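Local coordinates for protein glucokinase (Enterococcus faecalis, PDB 2QM1) that probably phosphorylates glucose at the expense of ATP, as a glucokinase of the ROK family that carries a bound zinc ion, at residues Ile18-Leu23 and Ile51-His56; Gln30-Ile35 and Gly307-Val312; Glu188-Ala193 and Val197-His202; Asp227-Ala232 and Met241-Val246; Tyr286-Glu289 and Val295-Ser298. One frame throughout, in Å; residues are numbered along the deposited sequence.

Interaction 1 (Ile18-Leu23 and Ile51-His56)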
# COMPACT_ATOMS: atom_id res chain seq x y z
N ILE B 18 13.48 -1.13 27.05
CA ILE B 18 14.32 -1.39 25.88
C ILE B 18 14.72 -2.85 26.05
O ILE B 18 15.28 -3.23 27.09
CB ILE B 18 15.62 -0.49 25.83
CG1 ILE B 18 15.28 1.00 26.04
CG2 ILE B 18 16.40 -0.75 24.49
CD1 ILE B 18 16.54 1.93 26.16
N LYS B 19 14.38 -3.67 25.05
CA LYS B 19 14.66 -5.09 25.10
C LYS B 19 15.77 -5.41 24.10
O LYS B 19 15.78 -4.85 23.03
CB LYS B 19 13.44 -5.86 24.71
CG LYS B 19 12.26 -5.59 25.56
CD LYS B 19 11.38 -6.81 25.53
CE LYS B 19 9.95 -6.45 25.58
NZ LYS B 19 9.65 -5.88 24.23
N PHE B 20 16.64 -6.35 24.46
CA PHE B 20 17.77 -6.78 23.62
C PHE B 20 17.69 -8.28 23.45
O PHE B 20 17.16 -9.00 24.34
CB PHE B 20 19.08 -6.46 24.30
CG PHE B 20 19.22 -5.03 24.72
CD1 PHE B 20 19.98 -4.15 23.97
CD2 PHE B 20 18.64 -4.58 25.90
CE1 PHE B 20 20.12 -2.82 24.37
CE2 PHE B 20 18.77 -3.24 26.30
CZ PHE B 20 19.52 -2.37 25.54
N ALA B 21 18.19 -8.77 22.31
CA ALA B 21 18.47 -10.19 22.20
C ALA B 21 19.68 -10.39 21.36
O ALA B 21 19.98 -9.56 20.52
CB ALA B 21 17.31 -10.96 21.59
N ILE B 22 20.31 -11.55 21.58
CA ILE B 22 21.37 -12.07 20.77
C ILE B 22 20.85 -13.35 20.14
O ILE B 22 20.31 -14.23 20.81
CB ILE B 22 22.63 -12.34 21.58
CG1 ILE B 22 23.26 -11.01 22.02
CG2 ILE B 22 23.61 -13.13 20.76
CD1 ILE B 22 24.20 -11.18 23.15
N LEU B 23 21.03 -13.43 18.83
CA LEU B 23 20.40 -14.49 18.09
C LEU B 23 21.41 -15.11 17.17
O LEU B 23 22.41 -14.47 16.83
CB LEU B 23 19.26 -13.89 17.26
CG LEU B 23 18.01 -13.32 17.95
CD1 LEU B 23 18.12 -11.84 18.22
CD2 LEU B 23 16.75 -13.55 17.10
N ILE B 51 24.06 1.75 24.35
CA ILE B 51 25.49 1.50 24.16
C ILE B 51 26.10 0.82 25.39
O ILE B 51 26.79 -0.21 25.28
CB ILE B 51 26.21 2.83 23.89
CG1 ILE B 51 25.78 3.39 22.50
CG2 ILE B 51 27.74 2.66 24.10
CD1 ILE B 51 26.26 4.85 22.24
N GLU B 52 25.86 1.42 26.56
CA GLU B 52 26.27 0.85 27.83
C GLU B 52 25.77 -0.56 28.11
O GLU B 52 26.53 -1.36 28.61
CB GLU B 52 25.91 1.76 29.01
CG GLU B 52 26.34 1.25 30.36
CD GLU B 52 27.82 0.81 30.43
OE1 GLU B 52 28.09 -0.15 31.18
OE2 GLU B 52 28.69 1.40 29.76
N SER B 53 24.49 -0.82 27.84
CA SER B 53 23.92 -2.14 28.13
C SER B 53 24.60 -3.22 27.24
O SER B 53 24.87 -4.33 27.70
CB SER B 53 22.41 -2.11 27.92
OG SER B 53 21.83 -3.39 28.11
N ILE B 54 24.88 -2.90 25.98
CA ILE B 54 25.57 -3.84 25.10
C ILE B 54 27.05 -3.99 25.46
O ILE B 54 27.58 -5.09 25.50
CB ILE B 54 25.37 -3.45 23.63
CG1 ILE B 54 23.94 -3.79 23.18
CG2 ILE B 54 26.44 -4.13 22.72
CD1 ILE B 54 23.57 -3.10 21.93
N ARG B 55 27.72 -2.89 25.74
CA ARG B 55 29.10 -3.01 26.16
C ARG B 55 29.19 -3.92 27.40
O ARG B 55 30.05 -4.81 27.47
CB ARG B 55 29.67 -1.64 26.49
CG ARG B 55 30.00 -0.79 25.27
CD ARG B 55 30.54 0.54 25.74
NE ARG B 55 30.95 1.42 24.63
CZ ARG B 55 31.09 2.74 24.74
NH1 ARG B 55 30.85 3.34 25.90
NH2 ARG B 55 31.45 3.46 23.68
N HIS B 56 28.29 -3.70 28.37
CA HIS B 56 28.34 -4.43 29.65
C HIS B 56 28.05 -5.93 29.51
O HIS B 56 28.59 -6.72 30.27
CB HIS B 56 27.39 -3.80 30.67
CG HIS B 56 27.48 -4.38 32.05
ND1 HIS B 56 28.47 -4.02 32.94
CD2 HIS B 56 26.71 -5.30 32.69
CE1 HIS B 56 28.29 -4.68 34.08
NE2 HIS B 56 27.24 -5.47 33.94
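Phe20 carries strand 18-23 into contact with helix 51-56, where Ser53 and the adjacent Ile54 receive its ring. Along the strand, Ile18 comes first; its side chain rests on Ile11 and Leu13 of the neighbouring strand 7-13. Lys19 turns to the other side of the sheet and has a long, weak ion pair with Asp12. Phe20 then points at the helix. Its CG lies beside the backbone N and anti to the carbonyl carbon (chi1 -53°), which lifts the ring off the strand. Ser53 OG stands over one face of this ring, 3.5 Å above the plane and displaced toward the rim, so that OG is 3.6 Å from both CE2 and CZ of Phe20. The hydroxyl is not left to the aromatic face alone, because Ser53 OG is hydrogen-bonded to Trp33 NE1, and the Trp33 ring in turn stacks with Phe20. Ile54 approaches obliquely through its CG1 branch, which is 4.1 Å from Phe20 CD1. Beyond Phe20, Ala21 and Leu23 face helix 310-318 on the reverse side of the sheet, while Ile22 leans on Gln30, Gln31 and Trp33 of the edge strand. A helix laid against one face of a mixed sheet of order 3-2-1-4-5, with a second helix behind, is the architecture of the actin-like ATPase domain to which ROK kinases belong.

Interaction 2 (Gln30-Ile35 and Gly307-Val312); sequences QQKWSI and GNEAGV
A surface salt bridge from Lys32 to Glu309 ties the edge strand 29-36 of the five-stranded N-terminal sheet to the turn that leads into helix 310-318. Lys32 is exposed and follows a classic beta bulge in which Gln30 and Gln31 both face Ile22. Its aliphatic chain bends at chi3 (65°), which brings the ammonium end across Glu309 at about a right angle. Lys32 NZ donates to Glu309 OE1 over 2.7 Å. The oxygen uses its anti lone pair, the one turned away from the other carboxylate oxygen, so the ammonium comes in from the side of the carboxylate's own stem, and NZ lies 3.5 Å from Glu309 CG. The methylene groups follow it: Lys32 CD is 3.2 Å from Glu309 OE1. Glu309 meets the lysine with a chain extended beyond CG (chi2 -170°). Trp33, the next residue of the strand, turns to the opposite face of the sheet, toward helix 46-60. Lys32 thus grips a single carboxylate oxygen through a single bond in the less basic, anti direction, and at this exposed position solvent would probably screen much of the attraction.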
# COMPACT_ATOMS: atom_id res chain seq x y z
N GLN B 30 19.42 -16.61 21.44
CA GLN B 30 20.34 -17.21 22.41
C GLN B 30 20.23 -16.62 23.84
O GLN B 30 20.32 -17.37 24.81
CB GLN B 30 21.78 -17.10 21.88
CG GLN B 30 22.04 -17.79 20.51
CD GLN B 30 23.48 -17.61 19.98
OE1 GLN B 30 24.20 -16.64 20.33
NE2 GLN B 30 23.87 -18.51 19.10
N GLN B 31 20.02 -15.29 23.96
CA GLN B 31 19.87 -14.56 25.26
C GLN B 31 18.98 -13.37 25.07
O GLN B 31 18.99 -12.81 24.00
CB GLN B 31 21.19 -13.93 25.74
CG GLN B 31 22.39 -14.29 24.97
CD GLN B 31 23.66 -13.84 25.64
OE1 GLN B 31 23.64 -13.16 26.69
NE2 GLN B 31 24.78 -14.20 25.04
N LYS B 32 18.24 -12.98 26.12
CA LYS B 32 17.42 -11.78 26.13
C LYS B 32 17.66 -11.02 27.40
O LYS B 32 17.97 -11.63 28.41
CB LYS B 32 15.91 -12.13 26.15
CG LYS B 32 15.39 -12.98 24.96
CD LYS B 32 14.00 -13.50 25.30
CE LYS B 32 12.98 -12.39 25.45
NZ LYS B 32 11.60 -13.05 25.58
N TRP B 33 17.47 -9.70 27.35
CA TRP B 33 17.60 -8.84 28.54
C TRP B 33 16.94 -7.50 28.30
O TRP B 33 16.57 -7.17 27.16
CB TRP B 33 19.06 -8.71 28.97
CG TRP B 33 19.98 -7.88 28.09
CD1 TRP B 33 20.34 -6.58 28.30
CD2 TRP B 33 20.70 -8.32 26.93
NE1 TRP B 33 21.25 -6.16 27.33
CE2 TRP B 33 21.49 -7.20 26.48
CE3 TRP B 33 20.79 -9.53 26.23
CZ2 TRP B 33 22.32 -7.27 25.34
CZ3 TRP B 33 21.61 -9.61 25.09
CH2 TRP B 33 22.38 -8.47 24.66
N SER B 34 16.69 -6.74 29.36
CA SER B 34 16.06 -5.43 29.14
C SER B 34 16.54 -4.41 30.16
O SER B 34 17.28 -4.76 31.09
CB SER B 34 14.50 -5.51 29.04
OG SER B 34 13.93 -6.00 30.24
N ILE B 35 16.19 -3.14 29.90
CA ILE B 35 16.34 -2.05 30.86
C ILE B 35 15.16 -1.10 30.69
O ILE B 35 14.43 -1.18 29.68
CB ILE B 35 17.65 -1.22 30.66
CG1 ILE B 35 17.57 -0.41 29.32
CG2 ILE B 35 18.91 -2.13 30.79
CD1 ILE B 35 18.85 0.11 28.75
N GLY B 307 4.47 -13.18 19.54
CA GLY B 307 4.21 -12.32 20.70
C GLY B 307 5.20 -11.17 20.70
O GLY B 307 5.57 -10.65 19.61
N ASN B 308 5.68 -10.79 21.88
CA ASN B 308 6.47 -9.58 21.96
C ASN B 308 7.93 -9.77 21.55
O ASN B 308 8.69 -8.79 21.56
CB ASN B 308 6.33 -8.88 23.32
CG ASN B 308 6.91 -9.70 24.49
OD1 ASN B 308 6.88 -9.24 25.62
ND2 ASN B 308 7.38 -10.88 24.23
N GLU B 309 8.31 -11.02 21.22
CA GLU B 309 9.67 -11.28 20.65
C GLU B 309 9.79 -10.85 19.18
O GLU B 309 10.91 -10.73 18.69
CB GLU B 309 10.12 -12.75 20.83
CG GLU B 309 10.54 -13.10 22.25
CD GLU B 309 11.23 -14.47 22.37
OE1 GLU B 309 11.74 -14.78 23.47
OE2 GLU B 309 11.23 -15.24 21.39
N ALA B 310 8.69 -10.60 18.46
CA ALA B 310 8.84 -10.22 17.03
C ALA B 310 9.75 -9.04 16.84
O ALA B 310 10.48 -8.97 15.85
CB ALA B 310 7.50 -9.96 16.31
N GLY B 311 9.71 -8.08 17.76
CA GLY B 311 10.52 -6.86 17.63
C GLY B 311 12.02 -7.09 17.54
O GLY B 311 12.69 -6.60 16.62
N VAL B 312 12.52 -7.84 18.51
CA VAL B 312 13.93 -8.18 18.67
C VAL B 312 14.43 -9.12 17.53
O VAL B 312 15.53 -8.94 16.98
CB VAL B 312 14.07 -8.65 20.18
CG1 VAL B 312 13.87 -10.18 20.46
CG2 VAL B 312 15.08 -7.95 20.92

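Interaction 3 (Glu188-Ala193 and Val197-His202); sequences ETVSSA and VRVARH
The guanidinium of Arg198 meets helix 188-191 with its edge: Thr189 O lies there close to the group's plane, and Glu188 O is at the edge as well, somewhat farther off. A further flat group belongs to the second helix alone, with Arg198 O at the edge of the His202 ring. The contact joins two successive helices that follow the zinc site, the bend between them marked by Ser192 at the N-cap of helix 193-203. Ser192 OG caps Gly195 N and also donates to Glu188 O at 3.1 Å, so that Glu188 O accepts from both OG and N of Ser192. Arg198 reaches back over this bend; a kink at chi3 (37°) turns the guanidinium toward the preceding helix. Arg198 NH2 donates to Thr189 O over 3.1 Å in a nearly straight bond (163° at the hydrogen). The donor arrives well to one side of the carbonyl, with a C=O...N angle of 102°, and is tilted well out of the carbonyl plane, while the oxygen stays in the guanidinium plane. A weak bond from Arg198 NE to the same Thr189 O, 3.5 Å long, helps fix the rotation of the group. A water beside NH2 donates to Glu188 O. The Glu188 side chain itself bonds to Val146 N and lies about 4 Å from that of the zinc ligand His169, while the hydroxyl of Thr189 bonds to the carbonyl of Cys186, another zinc ligand. Next to this, Val199 CG2 meets Val190 obliquely, 3.6 Å from its CB.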
# COMPACT_ATOMS: atom_id res chain seq x y z
N GLU B 188 -6.78 3.86 14.88
CA GLU B 188 -6.28 3.86 16.25
C GLU B 188 -7.26 4.32 17.33
O GLU B 188 -7.19 3.82 18.48
CB GLU B 188 -5.03 4.72 16.35
CG GLU B 188 -4.32 4.58 17.64
CD GLU B 188 -3.10 5.44 17.69
OE1 GLU B 188 -2.00 4.95 17.37
OE2 GLU B 188 -3.27 6.64 18.01
N THR B 189 -8.13 5.27 16.99
CA THR B 189 -9.18 5.74 17.93
C THR B 189 -10.21 4.65 18.29
O THR B 189 -10.98 4.75 19.25
CB THR B 189 -9.98 7.04 17.37
OG1 THR B 189 -10.76 6.67 16.24
CG2 THR B 189 -9.04 8.16 16.95
N VAL B 190 -10.27 3.60 17.50
CA VAL B 190 -11.35 2.62 17.74
C VAL B 190 -10.81 1.22 18.06
O VAL B 190 -11.58 0.29 18.40
CB VAL B 190 -12.44 2.66 16.56
CG1 VAL B 190 -13.14 4.05 16.50
CG2 VAL B 190 -11.80 2.45 15.26
N SER B 191 -9.50 1.05 17.96
CA SER B 191 -8.86 -0.29 18.02
C SER B 191 -7.61 -0.39 18.92
O SER B 191 -7.07 -1.48 19.12
CB SER B 191 -8.59 -0.85 16.60
OG SER B 191 -7.50 -0.17 15.93
N SER B 192 -7.12 0.71 19.49
CA SER B 192 -6.03 0.55 20.46
C SER B 192 -6.70 0.08 21.76
O SER B 192 -7.92 0.09 21.85
CB SER B 192 -5.35 1.87 20.73
OG SER B 192 -6.29 2.79 21.25
N ALA B 193 -5.90 -0.27 22.77
CA ALA B 193 -6.42 -0.64 24.11
C ALA B 193 -7.46 0.34 24.62
O ALA B 193 -8.53 -0.03 25.09
CB ALA B 193 -5.28 -0.73 25.11
N VAL B 197 -12.28 0.69 24.56
CA VAL B 197 -12.97 1.30 25.68
C VAL B 197 -13.75 2.51 25.19
O VAL B 197 -14.93 2.67 25.49
CB VAL B 197 -11.92 1.72 26.78
CG1 VAL B 197 -12.50 2.79 27.83
CG2 VAL B 197 -11.36 0.48 27.47
N ARG B 198 -13.11 3.37 24.41
CA ARG B 198 -13.84 4.52 23.91
C ARG B 198 -15.04 4.08 23.07
O ARG B 198 -16.11 4.63 23.20
CB ARG B 198 -12.91 5.44 23.13
CG ARG B 198 -13.45 6.82 22.85
CD ARG B 198 -12.26 7.76 22.58
NE ARG B 198 -11.25 7.04 21.85
CZ ARG B 198 -9.94 6.98 22.13
NH1 ARG B 198 -9.39 7.66 23.14
NH2 ARG B 198 -9.18 6.23 21.36
N VAL B 199 -14.88 3.05 22.25
CA VAL B 199 -16.01 2.59 21.43
C VAL B 199 -17.09 2.06 22.37
O VAL B 199 -18.28 2.17 22.11
CB VAL B 199 -15.58 1.46 20.45
CG1 VAL B 199 -16.78 0.64 20.00
CG2 VAL B 199 -14.80 2.04 19.23
N ALA B 200 -16.66 1.41 23.45
CA ALA B 200 -17.63 0.82 24.37
C ALA B 200 -18.34 1.94 25.18
O ALA B 200 -19.56 1.89 25.37
CB ALA B 200 -16.95 -0.24 25.27
N ARG B 201 -17.56 2.94 25.62
CA ARG B 201 -18.06 4.15 26.33
C ARG B 201 -19.15 4.88 25.58
O ARG B 201 -19.96 5.59 26.18
CB ARG B 201 -16.91 5.16 26.58
CG ARG B 201 -16.45 5.18 27.98
CD ARG B 201 -15.04 5.73 28.10
NE ARG B 201 -14.47 5.36 29.37
CZ ARG B 201 -13.31 5.79 29.83
NH1 ARG B 201 -12.57 6.65 29.13
NH2 ARG B 201 -12.90 5.38 31.01
N HIS B 202 -19.16 4.71 24.26
CA HIS B 202 -20.10 5.43 23.43
C HIS B 202 -21.24 4.63 22.87
O HIS B 202 -22.25 5.19 22.55
CB HIS B 202 -19.34 6.28 22.41
CG HIS B 202 -18.60 7.42 23.06
ND1 HIS B 202 -19.22 8.60 23.42
CD2 HIS B 202 -17.31 7.53 23.46
CE1 HIS B 202 -18.34 9.39 24.00
NE2 HIS B 202 -17.18 8.77 24.03
O HOH W 1 -6.81 5.96 20.77

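Interaction 4 (Asp227-Ala232 and Met241-Val246)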
# COMPACT_ATOMS: atom_id res chain seq x y z
N ASP B 227 -10.10 -8.60 28.07
CA ASP B 227 -11.32 -8.77 28.90
C ASP B 227 -12.60 -8.49 28.11
O ASP B 227 -13.58 -9.19 28.28
CB ASP B 227 -11.33 -7.89 30.18
CG ASP B 227 -10.33 -8.34 31.23
OD1 ASP B 227 -9.12 -8.43 30.92
OD2 ASP B 227 -10.75 -8.56 32.40
N VAL B 228 -12.57 -7.47 27.24
CA VAL B 228 -13.72 -7.10 26.39
C VAL B 228 -14.09 -8.23 25.46
O VAL B 228 -15.25 -8.61 25.37
CB VAL B 228 -13.45 -5.79 25.59
CG1 VAL B 228 -14.47 -5.61 24.49
CG2 VAL B 228 -13.43 -4.58 26.54
N PHE B 229 -13.08 -8.76 24.78
CA PHE B 229 -13.22 -9.95 23.95
C PHE B 229 -13.64 -11.19 24.76
O PHE B 229 -14.52 -11.94 24.33
CB PHE B 229 -11.96 -10.16 23.07
CG PHE B 229 -11.92 -9.27 21.85
CD1 PHE B 229 -12.29 -9.76 20.60
CD2 PHE B 229 -11.54 -7.92 21.96
CE1 PHE B 229 -12.29 -8.94 19.49
CE2 PHE B 229 -11.54 -7.08 20.85
CZ PHE B 229 -11.92 -7.59 19.61
N GLU B 230 -13.07 -11.37 25.95
CA GLU B 230 -13.44 -12.50 26.81
C GLU B 230 -14.94 -12.48 27.23
O GLU B 230 -15.60 -13.53 27.26
CB GLU B 230 -12.50 -12.61 28.02
CG GLU B 230 -12.59 -13.95 28.79
CD GLU B 230 -11.73 -14.01 30.08
OE1 GLU B 230 -10.74 -14.77 30.11
OE2 GLU B 230 -12.06 -13.33 31.08
N PHE B 231 -15.47 -11.29 27.55
CA PHE B 231 -16.92 -11.14 27.81
C PHE B 231 -17.70 -11.52 26.57
O PHE B 231 -18.72 -12.18 26.68
CB PHE B 231 -17.29 -9.73 28.23
CG PHE B 231 -17.02 -9.43 29.67
CD1 PHE B 231 -16.05 -8.50 30.03
CD2 PHE B 231 -17.73 -10.09 30.68
CE1 PHE B 231 -15.79 -8.21 31.39
CE2 PHE B 231 -17.48 -9.81 32.04
CZ PHE B 231 -16.51 -8.87 32.39
N ALA B 232 -17.19 -11.13 25.40
CA ALA B 232 -17.86 -11.44 24.15
C ALA B 232 -17.91 -12.95 23.93
O ALA B 232 -18.98 -13.51 23.74
CB ALA B 232 -17.21 -10.73 22.98
N MSE B 241 -21.57 -6.48 20.98
CA MSE B 241 -21.86 -5.26 20.24
C MSE B 241 -20.57 -4.45 20.03
O MSE B 241 -20.35 -3.96 18.92
CB MSE B 241 -22.92 -4.43 20.98
CG MSE B 241 -23.54 -3.28 20.19
SE MSE B 241 -24.73 -2.14 21.28
CE MSE B 241 -26.30 -3.25 21.04
N VAL B 242 -19.73 -4.37 21.07
CA VAL B 242 -18.44 -3.62 21.03
C VAL B 242 -17.41 -4.26 20.11
O VAL B 242 -16.90 -3.61 19.21
CB VAL B 242 -17.81 -3.40 22.44
CG1 VAL B 242 -16.53 -2.55 22.36
CG2 VAL B 242 -18.83 -2.75 23.39
N VAL B 243 -17.11 -5.54 20.35
CA VAL B 243 -16.31 -6.37 19.42
C VAL B 243 -16.75 -6.23 17.95
O VAL B 243 -15.94 -5.99 17.10
CB VAL B 243 -16.32 -7.87 19.86
CG1 VAL B 243 -15.89 -8.77 18.75
CG2 VAL B 243 -15.46 -8.10 21.08
N ASP B 244 -18.04 -6.39 17.69
CA ASP B 244 -18.67 -6.19 16.37
C ASP B 244 -18.34 -4.85 15.72
O ASP B 244 -17.95 -4.77 14.56
CB ASP B 244 -20.17 -6.28 16.56
CG ASP B 244 -20.83 -7.18 15.59
OD1 ASP B 244 -20.52 -7.09 14.37
OD2 ASP B 244 -21.67 -8.01 16.04
N ARG B 245 -18.47 -3.78 16.50
CA ARG B 245 -18.12 -2.48 16.01
C ARG B 245 -16.62 -2.40 15.74
O ARG B 245 -16.20 -1.86 14.71
CB ARG B 245 -18.54 -1.40 17.03
CG ARG B 245 -18.23 0.02 16.57
CD ARG B 245 -18.92 0.33 15.19
NE ARG B 245 -20.06 1.20 15.43
CZ ARG B 245 -21.31 0.80 15.49
NH1 ARG B 245 -22.25 1.68 15.77
NH2 ARG B 245 -21.61 -0.47 15.26
N VAL B 246 -15.82 -2.95 16.66
CA VAL B 246 -14.36 -2.84 16.56
C VAL B 246 -13.84 -3.57 15.31
O VAL B 246 -12.96 -3.06 14.59
CB VAL B 246 -13.59 -3.31 17.88
CG1 VAL B 246 -12.15 -3.54 17.58
CG2 VAL B 246 -13.68 -2.24 19.03
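Phe229 and Val243 form the tight part of a helix-helix packing in the second, zinc-bearing half of the chain, where helices 225-233 and 237-261 follow each other closely in sequence. The axes of segments 227-232 and 241-246 approach to 9.4 Å and cross at -117°, so the contact is concentrated around one crossing point. There Val243 CG2 sits over the centre of the Phe229 ring in a CH-pi contact, 3.6 Å from the centroid and 11° off the ring normal. The other branch reaches the rim of the same ring, with Val243 CG1 3.7 Å from Phe229 CE1. With CG1 anti to the backbone N (chi1 163°) and CG2 anti to the carbonyl carbon, both methyls are directed at the ring. Phe278 and Leu279 of helix 277-289 also touch the Phe229 side chain, placing it between helices. Packing is looser toward Val228, where CG1 is 4.3 Å from Val242 CG1 and equally far from Val243 CG2. Here Val196 and Ala200 of helix 193-203 add to the layer by touching Val228 and Val242 respectively. Asp227 and Glu230 do not touch segment 241-246, and Glu230 is exposed. One turn beyond Val228, the methyl of Ala232 closes the tight end of the contact, its CB 3.7 Å from Val243 CG2.

Interaction 5 (Tyr286-Glu289 and Val295-Ser298); sequences YFQE and VRNS
Gln288, near the end of helix 277-289, and Arg296, at the end of the short helix 293-296, bring their backbones together with CA atoms 5.8 Å apart. The chain leaves helical geometry at Asn297, and Ser298 N closes the turn on Val295 O. Arg296 spans the gap by returning to the first helix: a bend at chi3 (123°) brings the edge of its guanidinium to Gln288 O. NE makes the main bond to this carbonyl, 3.1 Å from Arg296 NE to Gln288 O with 156° at the hydrogen, and the donor is tilted somewhat from the carbonyl plane. A weak bond of 3.3 Å from Arg296 NH2 to the same Gln288 O makes the grip two-pronged. Since carbonyls gather negative potential at the C-terminal end of a helix, the positive group probably finds a favourable place here. The Gln288 side chain folds at chi2, and its amide end, whose orientation is uncertain, lies toward the rim of one guanidinium face, the two planes 51° apart. Beside this polar pair, Phe287 CZ touches Val295 CG1 at 4.0 Å, the side chains crossing at about a right angle. Phe287 also packs on Thr254 of the long helix 237-261, and Tyr286 OH probably bonds to Asp244 there, though the modelled distance is doubtfully short. Val295 and Ser298, just ahead of strand 300-303, pack on Cys163 and Ala161 of the second subunit, so this helical turn borders the dimer interface.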
# COMPACT_ATOMS: atom_id res chain seq x y z
N TYR B 286 -15.46 -9.24 8.45
CA TYR B 286 -15.64 -7.95 7.83
C TYR B 286 -14.66 -7.66 6.68
O TYR B 286 -15.02 -7.03 5.71
CB TYR B 286 -15.63 -6.83 8.89
CG TYR B 286 -16.89 -6.82 9.75
CD1 TYR B 286 -18.08 -6.38 9.22
CD2 TYR B 286 -16.86 -7.22 11.09
CE1 TYR B 286 -19.25 -6.34 9.98
CE2 TYR B 286 -18.04 -7.19 11.87
CZ TYR B 286 -19.22 -6.74 11.29
OH TYR B 286 -20.43 -6.69 11.98
N PHE B 287 -13.41 -8.08 6.83
CA PHE B 287 -12.46 -8.12 5.71
C PHE B 287 -13.10 -8.74 4.45
O PHE B 287 -12.95 -8.23 3.37
CB PHE B 287 -11.24 -8.97 6.09
CG PHE B 287 -10.23 -9.08 4.98
CD1 PHE B 287 -9.28 -8.06 4.78
CD2 PHE B 287 -10.22 -10.19 4.15
CE1 PHE B 287 -8.31 -8.16 3.76
CE2 PHE B 287 -9.25 -10.29 3.10
CZ PHE B 287 -8.32 -9.27 2.91
N GLN B 288 -13.75 -9.90 4.61
CA GLN B 288 -14.48 -10.56 3.54
C GLN B 288 -15.58 -9.66 2.90
O GLN B 288 -15.71 -9.64 1.65
CB GLN B 288 -15.05 -11.90 4.02
CG GLN B 288 -14.01 -13.02 4.29
CD GLN B 288 -13.29 -13.49 3.00
OE1 GLN B 288 -12.06 -13.58 2.96
NE2 GLN B 288 -14.05 -13.70 1.95
N GLU B 289 -16.38 -8.95 3.73
CA GLU B 289 -17.40 -8.00 3.19
C GLU B 289 -16.73 -6.96 2.30
O GLU B 289 -17.21 -6.63 1.22
CB GLU B 289 -18.21 -7.24 4.28
CG GLU B 289 -19.36 -6.38 3.69
CD GLU B 289 -19.85 -5.19 4.54
OE1 GLU B 289 -21.04 -5.11 4.88
OE2 GLU B 289 -19.09 -4.30 4.85
N VAL B 295 -9.30 -10.75 -4.18
CA VAL B 295 -8.60 -10.52 -2.92
C VAL B 295 -9.17 -11.41 -1.80
O VAL B 295 -8.43 -11.94 -0.98
CB VAL B 295 -8.60 -9.01 -2.52
CG1 VAL B 295 -8.12 -8.83 -1.04
CG2 VAL B 295 -7.77 -8.17 -3.56
N ARG B 296 -10.49 -11.56 -1.80
CA ARG B 296 -11.19 -12.43 -0.84
C ARG B 296 -10.65 -13.84 -0.84
O ARG B 296 -10.59 -14.49 0.20
CB ARG B 296 -12.63 -12.62 -1.27
CG ARG B 296 -13.48 -11.45 -1.18
CD ARG B 296 -14.77 -11.87 -1.75
NE ARG B 296 -15.76 -11.64 -0.77
CZ ARG B 296 -16.81 -12.41 -0.53
NH1 ARG B 296 -17.01 -13.52 -1.19
NH2 ARG B 296 -17.62 -12.03 0.42
N ASN B 297 -10.33 -14.33 -2.02
CA ASN B 297 -10.04 -15.73 -2.22
C ASN B 297 -8.55 -15.94 -2.16
O ASN B 297 -8.06 -17.04 -2.45
CB ASN B 297 -10.56 -16.18 -3.57
CG ASN B 297 -12.10 -16.10 -3.68
OD1 ASN B 297 -12.66 -15.75 -4.71
ND2 ASN B 297 -12.77 -16.40 -2.61
N SER B 298 -7.81 -14.88 -1.81
CA SER B 298 -6.35 -15.04 -1.74
C SER B 298 -5.68 -14.52 -0.44
O SER B 298 -4.97 -15.28 0.21
CB SER B 298 -5.69 -14.48 -3.01
OG SER B 298 -6.01 -13.11 -3.22

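Overall arrangement
From the N terminus, interaction 1 opens on strand 17-24 and interaction 2 on the adjacent strand 29-36; interaction 1 then closes on helix 46-60, while interaction 2 waits until Gly307-Val312, so the two cross along the chain. They tie the N-terminal sheet to helices on its two faces. The long loop of interaction 2 encloses the other three, which follow in series as short-range closures in the second half of the fold. Interactions 3 and 4 touch, Ala200 and Val199 packing on Val242. Interactions 4 and 5 meet at Asp244 and Tyr286, probably through a hydrogen bond, doubtful in its exact length. Centres of interactions 1 and 5 lie about 42 Å apart, on opposite sides of the chain's centre.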